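Local coordinates for ESX-5 secretion system protein EccC5 (Mycobacterium tuberculosis, PDB 6J18) that hydrolyses ATP as part of the ESX-5 type VII secretion system, which exports EsxN and a number of PE_PGRS and PPE proteins, including PPE41, at residues A[220-230]-A[254-263]; A[175-185]-A[198-206]. All blocks are in the same frame, centred on the assembly; numbering follows the deposited sequence.

Both contacts lie in the C-terminal FtsK-type ATPase domain of EccC5 and pack connecting segments on its central sheet, away from the bound ATP. Contact 2 comes first along the chain and sets the end of helix 165-180 against strand 203-208 and the loop before it. Contact 1 follows, joining a later loop to helix 255-262. Their centres are about 17 Å apart, yet they touch directly: residues 220-230 form a layer between the two helices. The ring of Phe228 reaches the end of helix 165-180, with CE1 3.6 Å from Leu179 O, and Lys224 O lies 3.7 Å from Ala176 CB. Contact 2 is farther from the centre of the chain, about 18 Å against 13 Å.

Contact 1: residues A[220-230]-A[254-263]; sequences SPLHKAVPFVN and DPMLRALHQA
Apolar packing of Val226 and Val229 against Pro255, Met256 and Ala259 joins the loop segment 220-230, which winds helically from His223 on without regular helical bonding, to helix 255-262, the helix of a beta-alpha-beta crossover between strands 237-244 and 267-269 in the P-loop ATPase core. No direct hydrogen bond crosses the interface. Val229 is wedged into the helix surface by both branches. With Val229 CG1 anti to the backbone N (chi1 166°), that methyl comes 3.6 Å from Ala259 O and also meets Ala263 CB and Leu260 CD2, while Val229 CG2 rests on Met256 SD at 3.8 Å. Met256 bends at chi2 and chi3 (56° and 73°), which folds its terminal methyl back toward residues 220-230: CE is 3.9 Å from Ala225 CB and equally close to Leu222 O. Val226 straddles the first helical turn, its CG1 3.9 Å from Ala259 CB and its CG2 beside Pro255 O. At the start of the helix, Ser220 CB packs on Pro255 CG, next to the N-cap residue Asp254. A single carboxylate oxygen, OD1 of Asp254, accepts from Met256 N and Leu257 N, which approach from opposite faces of the carboxylate plane. Behind the interface, Met256 and Leu260 touch Val239 of the sheet. Near Asn230 a water joins the segments, donating to Ala259 O at 2.9 Å and to Asn230 OD1 at 3.2 Å.

Contact 2: residues A[175-185]-A[198-206]; sequences LAAALAGREPP and WWSGPEIFL
The carbonyl oxygen of Pro202 is gripped by both terminal nitrogens of Arg182, at 2.8 Å from NH2 and, in a weak bond, 3.1 Å from NH1. It sits at the edge of the guanidinium, near its plane, and the NH2 bond also lies in the carbonyl plane. These bonds tie the turn after helix 165-180 to the loop entering strand 203-208, within a beta-alpha-beta crossover of the P-loop ATPase fold that links strands 158-162 and 203-208 past 137-143. Arg182 is itself the centre of an inverse gamma turn. The Arg182 chain, extended from CG to NE, runs across the face of Trp199, placing Arg182 CD 3.7 Å from the centroid of the six-membered ring in a CH-pi contact. The guanidinium continues this overlap near the rim, tilted only 16° from the indole plane, with Arg182 CZ 3.4 Å from Trp199 CZ3. Ile204 CD1 covers the opposite face of the guanidinium, so the planar group is sandwiched between an aromatic ring and a methyl; NH1 has a further acceptor in Val235 O. Deeper in, the helix meets the strand through leucine and isoleucine methyls: Leu175, whose CG is anti to the backbone N (chi1 177°), lays CD1 3.7 Å from Ile204 CG2, and Leu179 CD2 touches Ile204 CD1. Toward the periphery Pro184 and Pro185 cross Trp198 at about a right angle. Pro184 CB stands over the five-membered ring, and Pro185 CD comes 3.5 Å from Trp198 CE3.

Contact 1: residues A[220-230]-A[254-263]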
ATOM      1  N   SER A 220       2.773  19.510   2.103  1.00 66.17           N
ATOM      2  CA  SER A 220       2.503  18.090   2.345  1.00 59.36           C
ATOM      3  C   SER A 220       3.443  17.450   3.354  1.00 54.88           C
ATOM      4  O   SER A 220       4.661  17.488   3.190  1.00 55.11           O
ATOM      5  CB  SER A 220       2.570  17.312   1.030  1.00 57.41           C
ATOM      6  OG  SER A 220       2.484  15.916   1.263  1.00 54.88           O
ATOM      7  N   PRO A 221       2.867  16.861   4.410  1.00 51.78           N
ATOM      8  CA  PRO A 221       3.635  16.251   5.499  1.00 50.44           C
ATOM      9  C   PRO A 221       4.408  15.029   5.028  1.00 48.61           C
ATOM     10  O   PRO A 221       5.340  14.584   5.697  1.00 50.60           O
ATOM     11  CB  PRO A 221       2.557  15.853   6.520  1.00 49.58           C
ATOM     12  CG  PRO A 221       1.295  16.532   6.068  1.00 50.36           C
ATOM     13  CD  PRO A 221       1.418  16.695   4.595  1.00 50.65           C
ATOM     14  N   LEU A 222       4.021  14.501   3.871  1.00 45.89           N
ATOM     15  CA  LEU A 222       4.607  13.279   3.339  1.00 44.09           C
ATOM     16  C   LEU A 222       5.861  13.549   2.510  1.00 45.72           C
ATOM     17  O   LEU A 222       6.431  12.628   1.927  1.00 44.52           O
ATOM     18  CB  LEU A 222       3.578  12.534   2.486  1.00 41.60           C
ATOM     19  CG  LEU A 222       2.258  12.152   3.160  1.00 40.60           C
ATOM     20  CD1 LEU A 222       1.401  11.320   2.219  1.00 37.89           C
ATOM     21  CD2 LEU A 222       2.505  11.409   4.463  1.00 40.38           C
ATOM     22  N   HIS A 223       6.290  14.807   2.463  1.00 48.30           N
ATOM     23  CA  HIS A 223       7.391  15.196   1.583  1.00 50.25           C
ATOM     24  C   HIS A 223       8.726  14.586   2.009  1.00 48.90           C
ATOM     25  O   HIS A 223       9.640  14.457   1.195  1.00 50.68           O
ATOM     26  CB  HIS A 223       7.512  16.722   1.516  1.00 54.03           C
ATOM     27  CG  HIS A 223       8.192  17.333   2.702  1.00 57.38           C
ATOM     28  ND1 HIS A 223       7.523  17.643   3.866  1.00 58.83           N
ATOM     29  CD2 HIS A 223       9.480  17.702   2.898  1.00 59.48           C
ATOM     30  CE1 HIS A 223       8.372  18.170   4.732  1.00 60.19           C
ATOM     31  NE2 HIS A 223       9.565  18.217   4.168  1.00 60.66           N
ATOM     32  N   LYS A 224       8.835  14.202   3.278  1.00 45.91           N
ATOM     33  CA  LYS A 224      10.078  13.635   3.795  1.00 44.04           C
ATOM     34  C   LYS A 224      10.274  12.171   3.399  1.00 39.41           C
ATOM     35  O   LYS A 224      11.379  11.639   3.504  1.00 38.49           O
ATOM     36  CB  LYS A 224      10.134  13.767   5.320  1.00 45.49           C
ATOM     37  CG  LYS A 224      10.526  15.151   5.814  1.00 47.42           C
ATOM     38  CD  LYS A 224      10.767  15.152   7.317  1.00 48.40           C
ATOM     39  CE  LYS A 224      11.165  16.533   7.818  1.00 50.72           C
ATOM     40  NZ  LYS A 224      11.181  16.604   9.306  1.00 51.12           N
ATOM     41  N   ALA A 225       9.206  11.523   2.943  1.00 37.07           N
ATOM     42  CA  ALA A 225       9.285  10.123   2.535  1.00 33.60           C
ATOM     43  C   ALA A 225       9.488   9.983   1.032  1.00 31.46           C
ATOM     44  O   ALA A 225       9.887   8.923   0.549  1.00 31.38           O
ATOM     45  CB  ALA A 225       8.038   9.376   2.959  1.00 31.97           C
ATOM     46  N   VAL A 226       9.204  11.056   0.302  1.00 31.31           N
ATOM     47  CA  VAL A 226       9.328  11.068  -1.155  1.00 32.31           C
ATOM     48  C   VAL A 226      10.699  10.601  -1.690  1.00 33.10           C
ATOM     49  O   VAL A 226      10.742   9.825  -2.646  1.00 33.48           O
ATOM     50  CB  VAL A 226       9.020  12.479  -1.717  1.00 34.15           C
ATOM     51  CG1 VAL A 226       9.278  12.535  -3.216  1.00 35.27           C
ATOM     52  CG2 VAL A 226       7.584  12.873  -1.400  1.00 34.05           C
ATOM     53  N   PRO A 227      11.819  11.049  -1.081  1.00 33.75           N
ATOM     54  CA  PRO A 227      13.110  10.621  -1.642  1.00 32.69           C
ATOM     55  C   PRO A 227      13.383   9.113  -1.590  1.00 31.50           C
ATOM     56  O   PRO A 227      14.316   8.653  -2.248  1.00 32.64           O
ATOM     57  CB  PRO A 227      14.129  11.363  -0.769  1.00 33.26           C
ATOM     58  CG  PRO A 227      13.399  12.548  -0.265  1.00 35.07           C
ATOM     59  CD  PRO A 227      12.007  12.060  -0.023  1.00 34.49           C
ATOM     60  N   PHE A 228      12.592   8.359  -0.832  1.00 30.13           N
ATOM     61  CA  PHE A 228      12.848   6.930  -0.668  1.00 29.80           C
ATOM     62  C   PHE A 228      11.982   6.065  -1.580  1.00 30.59           C
ATOM     63  O   PHE A 228      12.182   4.853  -1.664  1.00 31.37           O
ATOM     64  CB  PHE A 228      12.632   6.517   0.790  1.00 28.52           C
ATOM     65  CG  PHE A 228      13.488   7.272   1.764  1.00 29.15           C
ATOM     66  CD1 PHE A 228      14.815   6.925   1.952  1.00 29.79           C
ATOM     67  CD2 PHE A 228      12.967   8.330   2.490  1.00 29.15           C
ATOM     68  CE1 PHE A 228      15.608   7.620   2.846  1.00 30.71           C
ATOM     69  CE2 PHE A 228      13.754   9.028   3.387  1.00 30.94           C
ATOM     70  CZ  PHE A 228      15.075   8.672   3.565  1.00 31.40           C
ATOM     71  N   VAL A 229      11.030   6.692  -2.260  1.00 31.08           N
ATOM     72  CA  VAL A 229      10.081   5.975  -3.111  1.00 31.62           C
ATOM     73  C   VAL A 229      10.781   5.221  -4.241  1.00 33.24           C
ATOM     74  O   VAL A 229      10.446   4.073  -4.538  1.00 31.81           O
ATOM     75  CB  VAL A 229       9.036   6.943  -3.711  1.00 32.35           C
ATOM     76  CG1 VAL A 229       8.273   6.285  -4.857  1.00 33.04           C
ATOM     77  CG2 VAL A 229       8.084   7.434  -2.630  1.00 31.06           C
ATOM     78  N   ASN A 230      11.770   5.865  -4.852  1.00 35.36           N
ATOM     79  CA  ASN A 230      12.435   5.314  -6.026  1.00 38.15           C
ATOM     80  C   ASN A 230      13.397   4.171  -5.701  1.00 37.46           C
ATOM     81  O   ASN A 230      13.710   3.352  -6.564  1.00 39.41           O
ATOM     82  CB  ASN A 230      13.181   6.422  -6.769  1.00 42.28           C
ATOM     83  CG  ASN A 230      13.101   6.267  -8.272  1.00 46.17           C
ATOM     84  OD1 ASN A 230      12.082   5.829  -8.807  1.00 47.58           O
ATOM     85  ND2 ASN A 230      14.173   6.632  -8.963  1.00 48.33           N
ATOM     86  N   ASP A 254       0.293  16.602  -5.537  1.00 55.29           N
ATOM     87  CA  ASP A 254       0.798  15.922  -4.349  1.00 51.77           C
ATOM     88  C   ASP A 254       2.129  15.245  -4.672  1.00 47.75           C
ATOM     89  O   ASP A 254       2.198  14.409  -5.573  1.00 44.45           O
ATOM     90  CB  ASP A 254      -0.219  14.898  -3.838  1.00 51.84           C
ATOM     91  CG  ASP A 254       0.178  14.295  -2.504  1.00 52.72           C
ATOM     92  OD1 ASP A 254       1.063  13.415  -2.485  1.00 51.20           O
ATOM     93  OD2 ASP A 254      -0.397  14.703  -1.472  1.00 54.70           O
ATOM     94  N   PRO A 255       3.191  15.608  -3.935  1.00 46.49           N
ATOM     95  CA  PRO A 255       4.542  15.101  -4.205  1.00 44.10           C
ATOM     96  C   PRO A 255       4.668  13.587  -4.037  1.00 40.17           C
ATOM     97  O   PRO A 255       5.508  12.974  -4.694  1.00 39.66           O
ATOM     98  CB  PRO A 255       5.407  15.838  -3.174  1.00 45.53           C
ATOM     99  CG  PRO A 255       4.464  16.229  -2.091  1.00 46.06           C
ATOM    100  CD  PRO A 255       3.166  16.522  -2.781  1.00 46.94           C
ATOM    101  N   MET A 256       3.846  12.995  -3.177  1.00 38.15           N
ATOM    102  CA  MET A 256       3.885  11.549  -2.977  1.00 34.52           C
ATOM    103  C   MET A 256       3.213  10.817  -4.135  1.00 34.10           C
ATOM    104  O   MET A 256       3.743   9.830  -4.641  1.00 34.54           O
ATOM    105  CB  MET A 256       3.222  11.164  -1.652  1.00 31.65           C
ATOM    106  CG  MET A 256       3.149   9.660  -1.410  1.00 27.30           C
ATOM    107  SD  MET A 256       4.757   8.842  -1.495  1.00 34.66           S
ATOM    108  CE  MET A 256       5.506   9.390   0.036  1.00 34.82           C
ATOM    109  N   LEU A 257       2.050  11.309  -4.553  1.00 32.43           N
ATOM    110  CA  LEU A 257       1.327  10.709  -5.669  1.00 32.30           C
ATOM    111  C   LEU A 257       2.116  10.828  -6.969  1.00 34.71           C
ATOM    112  O   LEU A 257       2.091   9.926  -7.807  1.00 34.36           O
ATOM    113  CB  LEU A 257      -0.052  11.358  -5.827  1.00 32.35           C
ATOM    114  CG  LEU A 257      -1.031  11.168  -4.666  1.00 30.83           C
ATOM    115  CD1 LEU A 257      -2.366  11.829  -4.976  1.00 31.54           C
ATOM    116  CD2 LEU A 257      -1.218   9.690  -4.359  1.00 28.90           C
ATOM    117  N   ARG A 258       2.814  11.947  -7.130  1.00 36.86           N
ATOM    118  CA  ARG A 258       3.662  12.168  -8.295  1.00 38.29           C
ATOM    119  C   ARG A 258       4.855  11.219  -8.296  1.00 34.32           C
ATOM    120  O   ARG A 258       5.222  10.665  -9.331  1.00 33.36           O
ATOM    121  CB  ARG A 258       4.147  13.619  -8.331  1.00 45.72           C
ATOM    122  CG  ARG A 258       5.189  13.903  -9.402  1.00 52.55           C
ATOM    123  CD  ARG A 258       5.673  15.358  -9.395  1.00 60.06           C
ATOM    124  NE  ARG A 258       5.316  16.094  -8.182  1.00 64.75           N
ATOM    125  CZ  ARG A 258       4.238  16.865  -8.054  1.00 70.11           C
ATOM    126  NH1 ARG A 258       3.411  17.033  -9.075  1.00 71.92           N
ATOM    127  NH2 ARG A 258       3.999  17.485  -6.906  1.00 72.11           N
ATOM    128  N   ALA A 259       5.457  11.041  -7.126  1.00 32.52           N
ATOM    129  CA  ALA A 259       6.602  10.151  -6.980  1.00 32.42           C
ATOM    130  C   ALA A 259       6.198   8.703  -7.235  1.00 31.68           C
ATOM    131  O   ALA A 259       6.957   7.930  -7.819  1.00 32.74           O
ATOM    132  CB  ALA A 259       7.217  10.295  -5.596  1.00 31.33           C
ATOM    133  N   LEU A 260       4.997   8.341  -6.796  1.00 29.25           N
ATOM    134  CA  LEU A 260       4.493   6.990  -6.999  1.00 28.34           C
ATOM    135  C   LEU A 260       4.203   6.734  -8.476  1.00 29.81           C
ATOM    136  O   LEU A 260       4.419   5.630  -8.975  1.00 28.46           O
ATOM    137  CB  LEU A 260       3.239   6.752  -6.155  1.00 27.06           C
ATOM    138  CG  LEU A 260       3.489   6.595  -4.652  1.00 26.01           C
ATOM    139  CD1 LEU A 260       2.180   6.501  -3.884  1.00 23.37           C
ATOM    140  CD2 LEU A 260       4.365   5.381  -4.375  1.00 24.56           C
ATOM    141  N   HIS A 261       3.719   7.757  -9.175  1.00 32.71           N
ATOM    142  CA  HIS A 261       3.463   7.638 -10.606  1.00 35.72           C
ATOM    143  C   HIS A 261       4.777   7.541 -11.374  1.00 37.90           C
ATOM    144  O   HIS A 261       4.885   6.793 -12.345  1.00 38.40           O
ATOM    145  CB  HIS A 261       2.637   8.823 -11.113  1.00 40.31           C
ATOM    146  CG  HIS A 261       2.286   8.737 -12.567  1.00 45.27           C
ATOM    147  ND1 HIS A 261       2.308   7.550 -13.269  1.00 46.50           N
ATOM    148  CD2 HIS A 261       1.911   9.689 -13.453  1.00 48.15           C
ATOM    149  CE1 HIS A 261       1.960   7.776 -14.523  1.00 48.16           C
ATOM    150  NE2 HIS A 261       1.712   9.067 -14.661  1.00 49.11           N
ATOM    151  N   GLN A 262       5.773   8.301 -10.931  1.00 39.67           N
ATOM    152  CA  GLN A 262       7.092   8.272 -11.552  1.00 43.45           C
ATOM    153  C   GLN A 262       7.764   6.918 -11.346  1.00 41.78           C
ATOM    154  O   GLN A 262       8.573   6.485 -12.165  1.00 42.82           O
ATOM    155  CB  GLN A 262       7.976   9.389 -10.996  1.00 46.73           C
ATOM    156  CG  GLN A 262       7.856  10.708 -11.743  1.00 52.23           C
ATOM    157  CD  GLN A 262       8.665  11.817 -11.101  1.00 56.30           C
ATOM    158  OE1 GLN A 262       9.369  11.597 -10.114  1.00 57.36           O
ATOM    159  NE2 GLN A 262       8.570  13.018 -11.658  1.00 58.98           N
ATOM    160  N   ALA A 263       7.421   6.254 -10.248  1.00 38.76           N
ATOM    161  CA  ALA A 263       7.955   4.928  -9.955  1.00 37.80           C
ATOM    162  C   ALA A 263       7.099   3.839 -10.596  1.00 38.12           C
ATOM    163  O   ALA A 263       7.327   2.649 -10.375  1.00 37.91           O
ATOM    164  CB  ALA A 263       8.048   4.715  -8.452  1.00 35.73           C
TER
HETATM  165  O   HOH W   1       9.867   7.960  -7.854  1.00 47.94           O

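Contact 2: residues A[175-185]-A[198-206]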
ATOM      1  N   LEU A 175       9.791   8.606  10.672  1.00 30.26           N
ATOM      2  CA  LEU A 175       9.920   7.621   9.606  1.00 29.24           C
ATOM      3  C   LEU A 175      11.086   7.945   8.680  1.00 29.02           C
ATOM      4  O   LEU A 175      11.854   7.060   8.307  1.00 29.28           O
ATOM      5  CB  LEU A 175       8.622   7.532   8.798  1.00 30.07           C
ATOM      6  CG  LEU A 175       8.665   6.573   7.608  1.00 28.46           C
ATOM      7  CD1 LEU A 175       8.999   5.163   8.071  1.00 27.68           C
ATOM      8  CD2 LEU A 175       7.348   6.599   6.845  1.00 29.52           C
ATOM      9  N   ALA A 176      11.212   9.217   8.315  1.00 28.68           N
ATOM     10  CA  ALA A 176      12.285   9.660   7.432  1.00 31.35           C
ATOM     11  C   ALA A 176      13.655   9.417   8.059  1.00 31.48           C
ATOM     12  O   ALA A 176      14.610   9.065   7.367  1.00 30.84           O
ATOM     13  CB  ALA A 176      12.115  11.131   7.088  1.00 33.52           C
ATOM     14  N   ALA A 177      13.743   9.605   9.372  1.00 31.99           N
ATOM     15  CA  ALA A 177      14.989   9.383  10.094  1.00 33.85           C
ATOM     16  C   ALA A 177      15.385   7.909  10.063  1.00 33.01           C
ATOM     17  O   ALA A 177      16.563   7.578   9.928  1.00 34.42           O
ATOM     18  CB  ALA A 177      14.863   9.867  11.530  1.00 35.48           C
ATOM     19  N   ALA A 178      14.398   7.029  10.187  1.00 30.14           N
ATOM     20  CA  ALA A 178      14.652   5.594  10.159  1.00 27.31           C
ATOM     21  C   ALA A 178      15.071   5.148   8.762  1.00 26.80           C
ATOM     22  O   ALA A 178      15.988   4.340   8.608  1.00 27.70           O
ATOM     23  CB  ALA A 178      13.423   4.827  10.617  1.00 25.57           C
ATOM     24  N   LEU A 179      14.400   5.685   7.750  1.00 25.28           N
ATOM     25  CA  LEU A 179      14.690   5.337   6.364  1.00 25.33           C
ATOM     26  C   LEU A 179      16.062   5.850   5.932  1.00 27.59           C
ATOM     27  O   LEU A 179      16.768   5.188   5.170  1.00 28.26           O
ATOM     28  CB  LEU A 179      13.605   5.889   5.437  1.00 25.60           C
ATOM     29  CG  LEU A 179      12.212   5.271   5.578  1.00 24.57           C
ATOM     30  CD1 LEU A 179      11.214   5.976   4.671  1.00 25.67           C
ATOM     31  CD2 LEU A 179      12.252   3.781   5.278  1.00 23.61           C
ATOM     32  N   ALA A 180      16.435   7.028   6.424  1.00 28.78           N
ATOM     33  CA  ALA A 180      17.715   7.639   6.075  1.00 30.27           C
ATOM     34  C   ALA A 180      18.890   6.814   6.589  1.00 30.99           C
ATOM     35  O   ALA A 180      19.986   6.862   6.028  1.00 31.23           O
ATOM     36  CB  ALA A 180      17.789   9.057   6.621  1.00 31.46           C
ATOM     37  N   GLY A 181      18.657   6.058   7.656  1.00 25.90           N
ATOM     38  CA  GLY A 181      19.694   5.231   8.240  1.00 26.03           C
ATOM     39  C   GLY A 181      19.900   3.923   7.500  1.00 26.76           C
ATOM     40  O   GLY A 181      20.891   3.231   7.720  1.00 26.94           O
ATOM     41  N   ARG A 182      18.974   3.582   6.610  1.00 25.31           N
ATOM     42  CA  ARG A 182      19.031   2.294   5.928  1.00 25.44           C
ATOM     43  C   ARG A 182      19.927   2.323   4.689  1.00 29.02           C
ATOM     44  O   ARG A 182      19.463   2.190   3.554  1.00 27.39           O
ATOM     45  CB  ARG A 182      17.622   1.830   5.566  1.00 23.42           C
ATOM     46  CG  ARG A 182      16.772   1.572   6.799  1.00 22.57           C
ATOM     47  CD  ARG A 182      15.547   0.732   6.499  1.00 21.89           C
ATOM     48  NE  ARG A 182      14.987   0.162   7.721  1.00 22.24           N
ATOM     49  CZ  ARG A 182      13.925  -0.635   7.759  1.00 21.72           C
ATOM     50  NH1 ARG A 182      13.300  -0.966   6.636  1.00 19.87           N
ATOM     51  NH2 ARG A 182      13.490  -1.106   8.919  1.00 20.19           N
ATOM     52  N   GLU A 183      21.221   2.493   4.941  1.00 30.13           N
ATOM     53  CA  GLU A 183      22.259   2.448   3.918  1.00 31.96           C
ATOM     54  C   GLU A 183      23.607   2.401   4.629  1.00 30.05           C
ATOM     55  O   GLU A 183      23.697   2.774   5.797  1.00 29.94           O
ATOM     56  CB  GLU A 183      22.175   3.659   2.989  1.00 34.98           C
ATOM     57  CG  GLU A 183      22.496   4.976   3.662  1.00 39.07           C
ATOM     58  CD  GLU A 183      22.227   6.163   2.764  1.00 42.50           C
ATOM     59  OE1 GLU A 183      21.327   6.065   1.904  1.00 44.40           O
ATOM     60  OE2 GLU A 183      22.917   7.192   2.916  1.00 43.29           O
ATOM     61  N   PRO A 184      24.661   1.935   3.939  1.00 30.10           N
ATOM     62  CA  PRO A 184      25.965   1.875   4.612  1.00 29.79           C
ATOM     63  C   PRO A 184      26.523   3.257   4.935  1.00 31.22           C
ATOM     64  O   PRO A 184      26.113   4.237   4.312  1.00 32.05           O
ATOM     65  CB  PRO A 184      26.860   1.165   3.587  1.00 31.04           C
ATOM     66  CG  PRO A 184      25.924   0.485   2.647  1.00 30.15           C
ATOM     67  CD  PRO A 184      24.711   1.353   2.588  1.00 29.80           C
ATOM     68  N   PRO A 185      27.438   3.336   5.912  1.00 32.54           N
ATOM     69  CA  PRO A 185      28.181   4.575   6.158  1.00 34.80           C
ATOM     70  C   PRO A 185      28.975   4.973   4.920  1.00 37.67           C
ATOM     71  O   PRO A 185      29.363   4.099   4.145  1.00 37.46           O
ATOM     72  CB  PRO A 185      29.109   4.210   7.320  1.00 34.91           C
ATOM     73  CG  PRO A 185      28.446   3.056   7.989  1.00 33.86           C
ATOM     74  CD  PRO A 185      27.771   2.289   6.894  1.00 32.50           C
ATOM     75  N   TRP A 198      24.498  -3.514   6.442  1.00 39.38           N
ATOM     76  CA  TRP A 198      24.806  -2.382   7.305  1.00 36.09           C
ATOM     77  C   TRP A 198      23.583  -1.774   7.980  1.00 32.90           C
ATOM     78  O   TRP A 198      23.714  -0.948   8.884  1.00 32.49           O
ATOM     79  CB  TRP A 198      25.560  -1.323   6.508  1.00 35.21           C
ATOM     80  CG  TRP A 198      26.948  -1.770   6.201  1.00 35.63           C
ATOM     81  CD1 TRP A 198      27.358  -2.489   5.116  1.00 34.63           C
ATOM     82  CD2 TRP A 198      28.109  -1.569   7.014  1.00 35.13           C
ATOM     83  NE1 TRP A 198      28.708  -2.732   5.194  1.00 36.17           N
ATOM     84  CE2 TRP A 198      29.192  -2.177   6.349  1.00 35.97           C
ATOM     85  CE3 TRP A 198      28.339  -0.926   8.232  1.00 34.96           C
ATOM     86  CZ2 TRP A 198      30.486  -2.159   6.865  1.00 36.67           C
ATOM     87  CZ3 TRP A 198      29.623  -0.908   8.740  1.00 35.56           C
ATOM     88  CH2 TRP A 198      30.681  -1.521   8.059  1.00 36.36           C
ATOM     89  N   TRP A 199      22.397  -2.185   7.547  1.00 30.90           N
ATOM     90  CA  TRP A 199      21.186  -1.837   8.275  1.00 29.01           C
ATOM     91  C   TRP A 199      20.349  -3.087   8.502  1.00 27.90           C
ATOM     92  O   TRP A 199      20.353  -4.009   7.686  1.00 28.94           O
ATOM     93  CB  TRP A 199      20.374  -0.766   7.538  1.00 28.40           C
ATOM     94  CG  TRP A 199      19.704  -1.231   6.276  1.00 27.39           C
ATOM     95  CD1 TRP A 199      20.191  -1.127   5.005  1.00 28.64           C
ATOM     96  CD2 TRP A 199      18.416  -1.850   6.161  1.00 27.60           C
ATOM     97  NE1 TRP A 199      19.293  -1.651   4.109  1.00 28.80           N
ATOM     98  CE2 TRP A 199      18.192  -2.102   4.794  1.00 28.19           C
ATOM     99  CE3 TRP A 199      17.431  -2.222   7.084  1.00 27.12           C
ATOM    100  CZ2 TRP A 199      17.029  -2.707   4.324  1.00 27.78           C
ATOM    101  CZ3 TRP A 199      16.276  -2.824   6.616  1.00 27.11           C
ATOM    102  CH2 TRP A 199      16.084  -3.059   5.249  1.00 27.13           C
ATOM    103  N   SER A 200      19.649  -3.114   9.627  1.00 26.00           N
ATOM    104  CA  SER A 200      18.791  -4.234   9.970  1.00 26.37           C
ATOM    105  C   SER A 200      17.453  -3.713  10.458  1.00 24.21           C
ATOM    106  O   SER A 200      17.367  -2.611  11.001  1.00 21.27           O
ATOM    107  CB  SER A 200      19.440  -5.112  11.039  1.00 29.34           C
ATOM    108  OG  SER A 200      20.732  -5.531  10.640  1.00 32.26           O
ATOM    109  N   GLY A 201      16.407  -4.501  10.259  1.00 22.65           N
ATOM    110  CA  GLY A 201      15.091  -4.104  10.710  1.00 22.37           C
ATOM    111  C   GLY A 201      13.987  -4.645   9.831  1.00 23.12           C
ATOM    112  O   GLY A 201      14.247  -5.196   8.762  1.00 22.96           O
ATOM    113  N   PRO A 202      12.737  -4.477  10.278  1.00 23.35           N
ATOM    114  CA  PRO A 202      11.581  -5.020   9.571  1.00 23.07           C
ATOM    115  C   PRO A 202      11.226  -4.223   8.328  1.00 23.69           C
ATOM    116  O   PRO A 202      11.692  -3.096   8.137  1.00 21.91           O
ATOM    117  CB  PRO A 202      10.465  -4.910  10.605  1.00 23.03           C
ATOM    118  CG  PRO A 202      10.835  -3.703  11.391  1.00 23.64           C
ATOM    119  CD  PRO A 202      12.340  -3.713  11.472  1.00 23.32           C
ATOM    120  N   GLU A 203      10.409  -4.839   7.479  1.00 24.71           N
ATOM    121  CA  GLU A 203       9.817  -4.165   6.330  1.00 26.51           C
ATOM    122  C   GLU A 203       8.881  -3.075   6.833  1.00 23.48           C
ATOM    123  O   GLU A 203       8.131  -3.289   7.782  1.00 24.74           O
ATOM    124  CB  GLU A 203       9.075  -5.167   5.434  1.00 31.13           C
ATOM    125  CG  GLU A 203       9.994  -6.212   4.805  1.00 36.24           C
ATOM    126  CD  GLU A 203      10.886  -5.618   3.739  1.00 40.15           C
ATOM    127  OE1 GLU A 203      10.373  -5.111   2.706  1.00 40.67           O
ATOM    128  OE2 GLU A 203      12.117  -5.641   3.940  1.00 43.57           O
ATOM    129  N   ILE A 204       8.950  -1.898   6.218  1.00 21.01           N
ATOM    130  CA  ILE A 204       8.139  -0.764   6.649  1.00 21.75           C
ATOM    131  C   ILE A 204       7.002  -0.489   5.672  1.00 22.76           C
ATOM    132  O   ILE A 204       7.234  -0.213   4.496  1.00 22.70           O
ATOM    133  CB  ILE A 204       8.995   0.510   6.810  1.00 22.75           C
ATOM    134  CG1 ILE A 204       9.974   0.338   7.972  1.00 24.62           C
ATOM    135  CG2 ILE A 204       8.110   1.728   7.043  1.00 22.02           C
ATOM    136  CD1 ILE A 204      10.953   1.478   8.123  1.00 25.97           C
ATOM    137  N   PHE A 205       5.772  -0.579   6.168  1.00 21.74           N
ATOM    138  CA  PHE A 205       4.597  -0.270   5.364  1.00 20.87           C
ATOM    139  C   PHE A 205       4.008   1.076   5.764  1.00 20.94           C
ATOM    140  O   PHE A 205       3.437   1.213   6.847  1.00 22.73           O
ATOM    141  CB  PHE A 205       3.534  -1.363   5.506  1.00 21.67           C
ATOM    142  CG  PHE A 205       3.918  -2.679   4.888  1.00 21.89           C
ATOM    143  CD1 PHE A 205       4.705  -3.584   5.580  1.00 22.15           C
ATOM    144  CD2 PHE A 205       3.479  -3.012   3.616  1.00 21.39           C
ATOM    145  CE1 PHE A 205       5.053  -4.798   5.010  1.00 22.68           C
ATOM    146  CE2 PHE A 205       3.823  -4.223   3.042  1.00 22.61           C
ATOM    147  CZ  PHE A 205       4.610  -5.116   3.740  1.00 23.16           C
ATOM    148  N   LEU A 206       4.158   2.071   4.896  1.00 20.51           N
ATOM    149  CA  LEU A 206       3.495   3.351   5.092  1.00 21.88           C
ATOM    150  C   LEU A 206       2.117   3.294   4.449  1.00 22.13           C
ATOM    151  O   LEU A 206       1.992   3.336   3.225  1.00 24.24           O
ATOM    152  CB  LEU A 206       4.316   4.500   4.504  1.00 23.04           C
ATOM    153  CG  LEU A 206       3.628   5.870   4.467  1.00 25.26           C
ATOM    154  CD1 LEU A 206       3.200   6.308   5.862  1.00 25.55           C
ATOM    155  CD2 LEU A 206       4.536   6.911   3.831  1.00 27.00           C
TER